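Local structure of protein (GYP1P) (Saccharomyces cerevisiae, 1FKM) at residues 41-46 / 253-258; 139-144 / 176-181; 220-225 / 341-346. The protein accelerates GTP hydrolysis by Ypt/Rab GTPases, chiefly Ypt1 and Ypt7, through the TBC-type GAP domain held in this chain. All coordinates share one frame; numbering follows the deposited sequence.

Contact 1: 41-46 / 253-258; sequences VVWKLL and MWDTYL
The indole of Trp-43 reaches across from helix 39-46 to helix 247-261 and meets three residues there. Trp-43 CG stands anti to the carbonyl carbon (chi1 -85°), which helps swing the indole across. Leu-258 sets CD1 over one face of the indole, 3.5 Å from the centroid of the five-membered ring, a CH-pi contact. At the edge, Trp-43 NE1 donates to Asp-255 OD1 at 2.8 Å, with an N-H...O angle of 161°. The acceptor lies in the indole plane, while the carboxylate is turned steeply against it. Asp-255 OD1 also forms a salt bridge with Arg-39. The benzo end of Trp-43 runs up to Trp-254, CZ2 to CB 3.6 Å, and the two ring systems meet obliquely. With an alanine here, Leu-258 CD1 would probably face a gap and Asp-255 OD1 would keep Arg-39 but lose its indole donor. Leu-46 CB lies 4.2 Å from Leu-258 CB, and a water donating to Leu-46 O and Leu-258 O links the two backbones. The short axes pass at 10.2 Å and 29°. Helix 133-145 packs against both tryptophans, helix 23-30 against Val-42 and Leu-46, and helix 365-382 against Thr-256 and Tyr-257.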
loop_
_atom_site.group_PDB
_atom_site.type_symbol
_atom_site.label_atom_id
_atom_site.label_comp_id
_atom_site.label_asym_id
_atom_site.label_seq_id
_atom_site.Cartn_x
_atom_site.Cartn_y
_atom_site.Cartn_z
ATOM N N VAL A 41 -11.264 -4.609 9.020
ATOM C CA VAL A 41 -11.172 -6.003 9.441
ATOM C C VAL A 41 -10.607 -6.932 8.369
ATOM O O VAL A 41 -9.687 -7.708 8.635
ATOM C CB VAL A 41 -12.547 -6.536 9.880
ATOM C CG1 VAL A 41 -12.480 -8.041 10.102
ATOM C CG2 VAL A 41 -12.974 -5.845 11.167
ATOM N N VAL A 42 -11.143 -6.845 7.156
ATOM C CA VAL A 42 -10.697 -7.719 6.075
ATOM C C VAL A 42 -9.235 -7.524 5.700
ATOM O O VAL A 42 -8.533 -8.498 5.451
ATOM C CB VAL A 42 -11.591 -7.559 4.820
ATOM C CG1 VAL A 42 -11.096 -8.478 3.704
ATOM C CG2 VAL A 42 -13.037 -7.908 5.174
ATOM N N TRP A 43 -8.766 -6.278 5.652
ATOM C CA TRP A 43 -7.364 -6.042 5.331
ATOM C C TRP A 43 -6.460 -6.675 6.397
ATOM O O TRP A 43 -5.431 -7.270 6.078
ATOM C CB TRP A 43 -7.076 -4.542 5.241
ATOM C CG TRP A 43 -7.370 -3.942 3.901
ATOM C CD1 TRP A 43 -8.301 -4.369 2.984
ATOM C CD2 TRP A 43 -6.773 -2.761 3.348
ATOM N NE1 TRP A 43 -8.316 -3.518 1.896
ATOM C CE2 TRP A 43 -7.390 -2.526 2.095
ATOM C CE3 TRP A 43 -5.777 -1.879 3.791
ATOM C CZ2 TRP A 43 -7.044 -1.445 1.283
ATOM C CZ3 TRP A 43 -5.431 -0.796 2.977
ATOM C CH2 TRP A 43 -6.063 -0.593 1.741
ATOM N N LYS A 44 -6.840 -6.542 7.662
ATOM C CA LYS A 44 -6.036 -7.114 8.743
ATOM C C LYS A 44 -6.026 -8.638 8.676
ATOM O O LYS A 44 -5.013 -9.271 8.978
ATOM C CB LYS A 44 -6.552 -6.633 10.096
ATOM C CG LYS A 44 -6.400 -5.122 10.284
ATOM C CD LYS A 44 -6.998 -4.645 11.599
ATOM C CE LYS A 44 -7.051 -3.114 11.653
ATOM N NZ LYS A 44 -7.741 -2.618 12.878
ATOM N N LEU A 45 -7.143 -9.228 8.261
ATOM C CA LEU A 45 -7.217 -10.683 8.139
ATOM C C LEU A 45 -6.392 -11.170 6.946
ATOM O O LEU A 45 -5.631 -12.127 7.059
ATOM C CB LEU A 45 -8.672 -11.141 7.968
ATOM C CG LEU A 45 -9.592 -11.080 9.195
ATOM C CD1 LEU A 45 -11.044 -11.250 8.761
ATOM C CD2 LEU A 45 -9.187 -12.172 10.189
ATOM N N LEU A 46 -6.526 -10.497 5.807
ATOM C CA LEU A 46 -5.801 -10.913 4.609
ATOM C C LEU A 46 -4.286 -10.775 4.693
ATOM O O LEU A 46 -3.555 -11.592 4.133
ATOM C CB LEU A 46 -6.312 -10.142 3.387
ATOM C CG LEU A 46 -7.762 -10.427 2.983
ATOM C CD1 LEU A 46 -8.176 -9.488 1.846
ATOM C CD2 LEU A 46 -7.897 -11.890 2.561
HETATM N N MSE A 253 -7.266 -0.892 -5.289
HETATM C CA MSE A 253 -6.237 -1.788 -5.820
HETATM C C MSE A 253 -5.713 -2.710 -4.730
HETATM O O MSE A 253 -5.476 -3.903 -4.962
HETATM C CB MSE A 253 -5.048 -0.994 -6.357
HETATM C CG MSE A 253 -5.313 -0.190 -7.599
HETATM SE SE MSE A 253 -3.716 0.782 -8.087
HETATM C CE MSE A 253 -2.537 -0.725 -8.363
ATOM N N TRP A 254 -5.503 -2.151 -3.543
ATOM C CA TRP A 254 -4.991 -2.952 -2.433
ATOM C C TRP A 254 -5.916 -4.087 -1.998
ATOM O O TRP A 254 -5.441 -5.087 -1.462
ATOM C CB TRP A 254 -4.613 -2.043 -1.256
ATOM C CG TRP A 254 -3.273 -1.377 -1.484
ATOM C CD1 TRP A 254 -2.765 -0.953 -2.683
ATOM C CD2 TRP A 254 -2.284 -1.052 -0.497
ATOM N NE1 TRP A 254 -1.526 -0.388 -2.504
ATOM C CE2 TRP A 254 -1.206 -0.434 -1.172
ATOM C CE3 TRP A 254 -2.203 -1.223 0.892
ATOM C CZ2 TRP A 254 -0.058 0.015 -0.505
ATOM C CZ3 TRP A 254 -1.059 -0.775 1.556
ATOM C CH2 TRP A 254 -0.005 -0.166 0.853
ATOM N N ASP A 255 -7.222 -3.954 -2.226
ATOM C CA ASP A 255 -8.145 -5.042 -1.874
ATOM C C ASP A 255 -7.674 -6.266 -2.660
ATOM O O ASP A 255 -7.613 -7.386 -2.139
ATOM C CB ASP A 255 -9.590 -4.769 -2.324
ATOM C CG ASP A 255 -10.250 -3.611 -1.602
ATOM O OD1 ASP A 255 -9.799 -3.209 -0.510
ATOM O OD2 ASP A 255 -11.263 -3.111 -2.145
ATOM N N THR A 256 -7.362 -6.037 -3.932
ATOM C CA THR A 256 -6.922 -7.107 -4.813
ATOM C C THR A 256 -5.494 -7.556 -4.532
ATOM O O THR A 256 -5.214 -8.757 -4.539
ATOM C CB THR A 256 -7.063 -6.701 -6.296
ATOM O OG1 THR A 256 -8.438 -6.411 -6.572
ATOM C CG2 THR A 256 -6.600 -7.838 -7.219
ATOM N N TYR A 257 -4.588 -6.610 -4.289
ATOM C CA TYR A 257 -3.217 -6.985 -3.976
ATOM C C TYR A 257 -3.184 -7.870 -2.732
ATOM O O TYR A 257 -2.509 -8.896 -2.718
ATOM C CB TYR A 257 -2.354 -5.748 -3.732
ATOM C CG TYR A 257 -1.713 -5.186 -4.979
ATOM C CD1 TYR A 257 -2.478 -4.848 -6.095
ATOM C CD2 TYR A 257 -0.338 -4.953 -5.028
ATOM C CE1 TYR A 257 -1.885 -4.287 -7.230
ATOM C CE2 TYR A 257 0.261 -4.395 -6.152
ATOM C CZ TYR A 257 -0.516 -4.061 -7.246
ATOM O OH TYR A 257 0.078 -3.479 -8.343
ATOM N N LEU A 258 -3.915 -7.475 -1.692
ATOM C CA LEU A 258 -3.938 -8.252 -0.452
ATOM C C LEU A 258 -4.624 -9.610 -0.627
ATOM O O LEU A 258 -4.242 -10.589 0.011
ATOM C CB LEU A 258 -4.630 -7.453 0.667
ATOM C CG LEU A 258 -3.914 -6.170 1.122
ATOM C CD1 LEU A 258 -4.780 -5.417 2.123
ATOM C CD2 LEU A 258 -2.574 -6.516 1.746
HETATM O O HOH W 1 -2.004 -10.637 1.668
#

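Contact 2: 139-144 / 176-181; sequences PFFETF and ADTFWC
Phe-141 and Thr-178 have the nearest CA atoms across the pair, 5.6 Å apart, where the short axes of segments 139-144 and 176-181 pass at 9.2 Å and run roughly antiparallel at 144°. The side chains between them are mostly apolar. Three phenylalanines of helix 133-145 meet Thr-178 and Cys-181 of helix 168-186. The Phe-140 ring turns one face to Cys-181. Cys-181 CB sits over its centre, 4.2 Å from the centroid, in a CH-pi contact. The sulfur goes the other way, to the rim of Phe-144. Cys-181 SG lies 3.7 Å from Phe-144 CE2, near the ring plane, and this is a sulfur-aromatic contact at the edge. One cysteine thus serves two rings, its CB over the face of Phe-140 and its SG at the edge of Phe-144. The same rim of Phe-144 also comes near Asp-177 O, CE2 to O 3.8 Å.

Thr-178 touches all three phenylalanines. With CG2 anti to the backbone N, the methyl points at the backbone of Phe-141 and lies 4.1 Å from Phe-140 CB. Thr-178 OG1 approaches Phe-144 CD2 at 3.7 Å, yet its hydrogen bond goes back to Leu-174 O in its own helix. Within 139-144, Pro-139 O accepts from both Thr-143 N and Thr-143 OG1, the latter at 2.8 Å. These bonds follow the kink at the proline. The carboxylate of Asp-177 leaves the interface for Tyr-49 and Arg-65, among others, and Lys-44 makes a cation-pi contact with Phe-144. Helix 107-123 meets Phe-141 and Thr-178, while helix 57-74 meets Asp-177. The antiparallel pair of helices 133-145 and 168-186 is part of the buried core of the all-helical TBC (Rab-GAP) domain.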
loop_
_atom_site.group_PDB
_atom_site.type_symbol
_atom_site.label_atom_id
_atom_site.label_comp_id
_atom_site.label_asym_id
_atom_site.label_seq_id
_atom_site.Cartn_x
_atom_site.Cartn_y
_atom_site.Cartn_z
ATOM N N PRO A 139 -1.971 4.108 3.013
ATOM C CA PRO A 139 -3.241 3.432 2.704
ATOM C C PRO A 139 -3.747 2.646 3.916
ATOM O O PRO A 139 -4.955 2.560 4.156
ATOM C CB PRO A 139 -2.880 2.518 1.530
ATOM C CG PRO A 139 -1.783 3.300 0.836
ATOM C CD PRO A 139 -0.944 3.774 2.010
ATOM N N PHE A 140 -2.816 2.065 4.672
ATOM C CA PHE A 140 -3.163 1.310 5.877
ATOM C C PHE A 140 -3.698 2.265 6.936
ATOM O O PHE A 140 -4.749 2.023 7.527
ATOM C CB PHE A 140 -1.928 0.615 6.466
ATOM C CG PHE A 140 -1.525 -0.638 5.747
ATOM C CD1 PHE A 140 -2.443 -1.660 5.534
ATOM C CD2 PHE A 140 -0.219 -0.806 5.301
ATOM C CE1 PHE A 140 -2.066 -2.832 4.887
ATOM C CE2 PHE A 140 0.168 -1.976 4.653
ATOM C CZ PHE A 140 -0.755 -2.989 4.446
ATOM N N PHE A 141 -2.945 3.338 7.176
ATOM C CA PHE A 141 -3.305 4.333 8.188
ATOM C C PHE A 141 -4.695 4.881 7.942
ATOM O O PHE A 141 -5.542 4.868 8.831
ATOM C CB PHE A 141 -2.298 5.497 8.192
ATOM C CG PHE A 141 -2.545 6.506 9.283
ATOM C CD1 PHE A 141 -2.188 6.230 10.599
ATOM C CD2 PHE A 141 -3.177 7.712 9.002
ATOM C CE1 PHE A 141 -2.459 7.138 11.622
ATOM C CE2 PHE A 141 -3.454 8.629 10.020
ATOM C CZ PHE A 141 -3.098 8.344 11.328
ATOM N N GLU A 142 -4.915 5.362 6.726
ATOM C CA GLU A 142 -6.191 5.946 6.334
ATOM C C GLU A 142 -7.352 4.952 6.401
ATOM O O GLU A 142 -8.418 5.274 6.916
ATOM C CB GLU A 142 -6.056 6.530 4.926
ATOM C CG GLU A 142 -7.314 7.110 4.356
ATOM C CD GLU A 142 -7.040 7.938 3.115
ATOM O OE1 GLU A 142 -5.928 8.511 3.001
ATOM O OE2 GLU A 142 -7.945 8.022 2.266
ATOM N N THR A 143 -7.149 3.744 5.883
ATOM C CA THR A 143 -8.197 2.728 5.920
ATOM C C THR A 143 -8.526 2.295 7.353
ATOM O O THR A 143 -9.698 2.151 7.724
ATOM C CB THR A 143 -7.784 1.494 5.094
ATOM O OG1 THR A 143 -7.606 1.887 3.728
ATOM C CG2 THR A 143 -8.848 0.409 5.168
ATOM N N PHE A 144 -7.504 2.089 8.172
ATOM C CA PHE A 144 -7.749 1.686 9.553
ATOM C C PHE A 144 -8.431 2.803 10.341
ATOM O O PHE A 144 -9.161 2.544 11.296
ATOM C CB PHE A 144 -6.435 1.275 10.214
ATOM C CG PHE A 144 -5.844 0.023 9.640
ATOM C CD1 PHE A 144 -6.561 -0.739 8.718
ATOM C CD2 PHE A 144 -4.571 -0.398 10.011
ATOM C CE1 PHE A 144 -6.017 -1.902 8.171
ATOM C CE2 PHE A 144 -4.023 -1.554 9.472
ATOM C CZ PHE A 144 -4.745 -2.308 8.549
ATOM N N ALA A 176 -0.453 1.137 16.312
ATOM C CA ALA A 176 0.050 -0.225 16.458
ATOM C C ALA A 176 -0.417 -1.120 15.303
ATOM O O ALA A 176 0.388 -1.827 14.685
ATOM C CB ALA A 176 -0.416 -0.800 17.796
ATOM N N ASP A 177 -1.712 -1.089 15.009
ATOM C CA ASP A 177 -2.245 -1.907 13.924
ATOM C C ASP A 177 -1.576 -1.532 12.601
ATOM O O ASP A 177 -1.195 -2.404 11.826
ATOM C CB ASP A 177 -3.758 -1.723 13.789
ATOM C CG ASP A 177 -4.529 -2.259 14.990
ATOM O OD1 ASP A 177 -3.915 -2.892 15.882
ATOM O OD2 ASP A 177 -5.763 -2.054 15.033
ATOM N N THR A 178 -1.441 -0.232 12.354
ATOM C CA THR A 178 -0.822 0.260 11.130
ATOM C C THR A 178 0.622 -0.231 11.047
ATOM O O THR A 178 1.067 -0.733 10.009
ATOM C CB THR A 178 -0.865 1.806 11.094
ATOM O OG1 THR A 178 -2.233 2.241 11.154
ATOM C CG2 THR A 178 -0.236 2.337 9.807
ATOM N N PHE A 179 1.346 -0.092 12.151
ATOM C CA PHE A 179 2.744 -0.523 12.236
ATOM C C PHE A 179 2.941 -2.015 11.942
ATOM O O PHE A 179 3.808 -2.398 11.144
ATOM C CB PHE A 179 3.294 -0.220 13.633
ATOM C CG PHE A 179 4.601 -0.895 13.923
ATOM C CD1 PHE A 179 5.780 -0.435 13.346
ATOM C CD2 PHE A 179 4.649 -2.023 14.747
ATOM C CE1 PHE A 179 6.993 -1.089 13.578
ATOM C CE2 PHE A 179 5.857 -2.685 14.986
ATOM C CZ PHE A 179 7.030 -2.218 14.401
ATOM N N TRP A 180 2.159 -2.862 12.601
ATOM C CA TRP A 180 2.295 -4.303 12.390
ATOM C C TRP A 180 1.888 -4.725 10.977
ATOM O O TRP A 180 2.444 -5.678 10.424
ATOM C CB TRP A 180 1.463 -5.084 13.416
ATOM C CG TRP A 180 1.983 -4.971 14.818
ATOM C CD1 TRP A 180 1.349 -4.403 15.881
ATOM C CD2 TRP A 180 3.249 -5.439 15.306
ATOM N NE1 TRP A 180 2.139 -4.486 17.003
ATOM C CE2 TRP A 180 3.310 -5.118 16.679
ATOM C CE3 TRP A 180 4.335 -6.100 14.716
ATOM C CZ2 TRP A 180 4.416 -5.435 17.478
ATOM C CZ3 TRP A 180 5.439 -6.416 15.514
ATOM C CH2 TRP A 180 5.465 -6.081 16.879
ATOM N N CYS A 181 0.909 -4.036 10.400
ATOM C CA CYS A 181 0.486 -4.372 9.045
ATOM C C CYS A 181 1.503 -3.859 8.034
ATOM O O CYS A 181 1.771 -4.524 7.032
ATOM C CB CYS A 181 -0.912 -3.815 8.762
ATOM S SG CYS A 181 -2.200 -4.716 9.694
#

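Contact 3: 220-225 / 341-346; sequences NHFQNE and DQLMEM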
loop_
_atom_site.group_PDB
_atom_site.type_symbol
_atom_site.label_atom_id
_atom_site.label_comp_id
_atom_site.label_asym_id
_atom_site.label_seq_id
_atom_site.Cartn_x
_atom_site.Cartn_y
_atom_site.Cartn_z
ATOM N N ASN A 220 11.549 -1.178 -28.462
ATOM C CA ASN A 220 12.474 -0.625 -29.446
ATOM C C ASN A 220 12.333 0.893 -29.549
ATOM O O ASN A 220 13.320 1.601 -29.754
ATOM C CB ASN A 220 12.234 -1.270 -30.818
ATOM C CG ASN A 220 12.581 -2.755 -30.839
ATOM O OD1 ASN A 220 12.155 -3.490 -31.732
ATOM N ND2 ASN A 220 13.363 -3.198 -29.861
ATOM N N HIS A 221 11.112 1.400 -29.410
ATOM C CA HIS A 221 10.903 2.843 -29.478
ATOM C C HIS A 221 11.629 3.511 -28.315
ATOM O O HIS A 221 12.263 4.552 -28.483
ATOM C CB HIS A 221 9.412 3.185 -29.417
ATOM C CG HIS A 221 9.130 4.657 -29.442
ATOM N ND1 HIS A 221 9.306 5.433 -30.567
ATOM C CD2 HIS A 221 8.692 5.495 -28.473
ATOM C CE1 HIS A 221 8.988 6.685 -30.291
ATOM N NE2 HIS A 221 8.612 6.750 -29.026
ATOM N N PHE A 222 11.526 2.911 -27.132
ATOM C CA PHE A 222 12.189 3.444 -25.949
ATOM C C PHE A 222 13.694 3.510 -26.193
ATOM O O PHE A 222 14.346 4.494 -25.850
ATOM C CB PHE A 222 11.912 2.562 -24.728
ATOM C CG PHE A 222 10.574 2.812 -24.071
ATOM C CD1 PHE A 222 9.704 3.782 -24.555
ATOM C CD2 PHE A 222 10.203 2.082 -22.942
ATOM C CE1 PHE A 222 8.482 4.022 -23.924
ATOM C CE2 PHE A 222 8.985 2.317 -22.305
ATOM C CZ PHE A 222 8.126 3.287 -22.795
ATOM N N GLN A 223 14.248 2.451 -26.773
ATOM C CA GLN A 223 15.677 2.424 -27.057
ATOM C C GLN A 223 16.064 3.563 -27.991
ATOM O O GLN A 223 17.032 4.276 -27.740
ATOM C CB GLN A 223 16.084 1.086 -27.681
ATOM C CG GLN A 223 16.256 -0.044 -26.679
ATOM C CD GLN A 223 17.281 0.280 -25.602
ATOM O OE1 GLN A 223 17.041 1.115 -24.727
ATOM N NE2 GLN A 223 18.434 -0.378 -25.665
ATOM N N ASN A 224 15.305 3.740 -29.066
ATOM C CA ASN A 224 15.599 4.800 -30.019
ATOM C C ASN A 224 15.488 6.188 -29.398
ATOM O O ASN A 224 16.227 7.098 -29.776
ATOM C CB ASN A 224 14.673 4.700 -31.236
ATOM C CG ASN A 224 15.111 3.624 -32.217
ATOM O OD1 ASN A 224 15.114 2.433 -31.900
ATOM N ND2 ASN A 224 15.491 4.044 -33.417
ATOM N N GLU A 225 14.578 6.346 -28.439
ATOM C CA GLU A 225 14.381 7.634 -27.777
ATOM C C GLU A 225 15.154 7.731 -26.464
ATOM O O GLU A 225 14.991 8.690 -25.708
ATOM C CB GLU A 225 12.892 7.870 -27.503
ATOM C CG GLU A 225 12.032 7.986 -28.752
ATOM C CD GLU A 225 12.502 9.094 -29.681
ATOM O OE1 GLU A 225 12.784 10.206 -29.185
ATOM O OE2 GLU A 225 12.580 8.855 -30.906
ATOM N N ASP A 341 0.176 2.744 -27.674
ATOM C CA ASP A 341 -0.046 3.506 -28.902
ATOM C C ASP A 341 0.336 4.976 -28.741
ATOM O O ASP A 341 0.983 5.559 -29.615
ATOM C CB ASP A 341 -1.509 3.394 -29.341
ATOM C CG ASP A 341 -1.918 1.965 -29.636
ATOM O OD1 ASP A 341 -1.214 1.294 -30.418
ATOM O OD2 ASP A 341 -2.946 1.512 -29.089
ATOM N N GLN A 342 -0.064 5.572 -27.623
ATOM C CA GLN A 342 0.252 6.973 -27.352
ATOM C C GLN A 342 1.758 7.197 -27.193
ATOM O O GLN A 342 2.304 8.165 -27.713
ATOM C CB GLN A 342 -0.459 7.436 -26.078
ATOM C CG GLN A 342 -1.961 7.605 -26.212
ATOM C CD GLN A 342 -2.630 7.896 -24.879
ATOM O OE1 GLN A 342 -2.864 6.990 -24.079
ATOM N NE2 GLN A 342 -2.928 9.166 -24.628
ATOM N N LEU A 343 2.419 6.301 -26.467
ATOM C CA LEU A 343 3.858 6.414 -26.224
ATOM C C LEU A 343 4.678 6.358 -27.512
ATOM O O LEU A 343 5.712 7.018 -27.620
ATOM C CB LEU A 343 4.316 5.307 -25.258
ATOM C CG LEU A 343 3.795 5.450 -23.820
ATOM C CD1 LEU A 343 4.091 4.197 -23.006
ATOM C CD2 LEU A 343 4.435 6.672 -23.181
HETATM N N MSE A 344 4.211 5.571 -28.478
HETATM C CA MSE A 344 4.895 5.421 -29.762
HETATM C C MSE A 344 5.090 6.744 -30.503
HETATM O O MSE A 344 5.919 6.832 -31.408
HETATM C CB MSE A 344 4.115 4.463 -30.672
HETATM C CG MSE A 344 4.070 3.015 -30.212
HETATM SE SE MSE A 344 5.770 2.106 -30.340
HETATM C CE MSE A 344 5.719 1.603 -32.207
ATOM N N GLU A 345 4.333 7.769 -30.126
ATOM C CA GLU A 345 4.433 9.066 -30.794
ATOM C C GLU A 345 5.151 10.124 -29.959
ATOM O O GLU A 345 5.138 11.304 -30.307
ATOM C CB GLU A 345 3.034 9.582 -31.149
ATOM C CG GLU A 345 2.152 8.595 -31.908
ATOM C CD GLU A 345 2.733 8.181 -33.247
ATOM O OE1 GLU A 345 3.187 9.065 -34.004
ATOM O OE2 GLU A 345 2.722 6.969 -33.553
HETATM N N MSE A 346 5.785 9.702 -28.868
HETATM C CA MSE A 346 6.476 10.639 -27.978
HETATM C C MSE A 346 7.984 10.469 -27.942
HETATM O O MSE A 346 8.491 9.368 -28.124
HETATM C CB MSE A 346 5.954 10.480 -26.547
HETATM C CG MSE A 346 4.518 10.894 -26.330
HETATM SE SE MSE A 346 3.946 10.444 -24.531
HETATM C CE MSE A 346 2.267 9.590 -24.972
#
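The imidazole of His-221 meets a type I beta turn, Leu-343 to Met-346, and is touched on both faces and at one edge. Over one face lies the backbone of Met-344, a selenomethionine, with CA 4.1 Å from the ring centroid in a CH-pi contact. Met-344 O is over that face too, 3.3 Å from His-221 CE1. On the opposite face is CG of Glu-225, from the residue that follows the end of the histidine's own helix. The edge is used by Met-346 O, near the ring plane.

The turn is closed by Met-346 N bonding to Leu-343 O. It docks against the end of helix 216-224 in the all-helical GAP domain, and the centre of the contact lies about 30 Å from the centre of the chain. His-221 reaches it with CG anti to the backbone N, chi1 178°, which carries the ring out toward the turn.

A second, apolar contact lies beside it. The Phe-222 ring presents its edge to Leu-343, CZ to CD1 4.1 Å. Phe-222 also meets Phe-229 edge-to-face, and Leu-343 and Met-346 pack on Phe-354 of helix 348-355. The bent chain of Met-344 brings SE to 3.9 Å from His-221 CB, and the selenium sits obliquely to the imidazole. His-221 NE2 donates to Met-346 O in a hydrogen bond 2.8 Å long, with an N-H...O angle of 152° and the donor in the carbonyl plane.

How the contacts relate
Contacts 1 and 2 touch within the buried core, their centres 11 Å apart. Lys-44 NZ pairs with Asp-177 OD2 at 3.0 Å, a salt bridge between the two. Helix 133-145 of contact 2 packs against the tryptophans of contact 1. Trp-254 CZ3 lies 3.5 Å from Phe-140 CE2, and Trp-43 CH2 lies 3.5 Å from Thr-143 OG1. In sequence, both segments of contact 2 fall between those of contact 1. Contact 3 stands apart, its centre 36 Å from that of contact 1 and 40 Å from that of contact 2. Its nearest atoms are about 17 Å from contact 1. None of the three contains the arginine finger Arg-96 or the glutamine finger Gln-131, and all lie away from these sites.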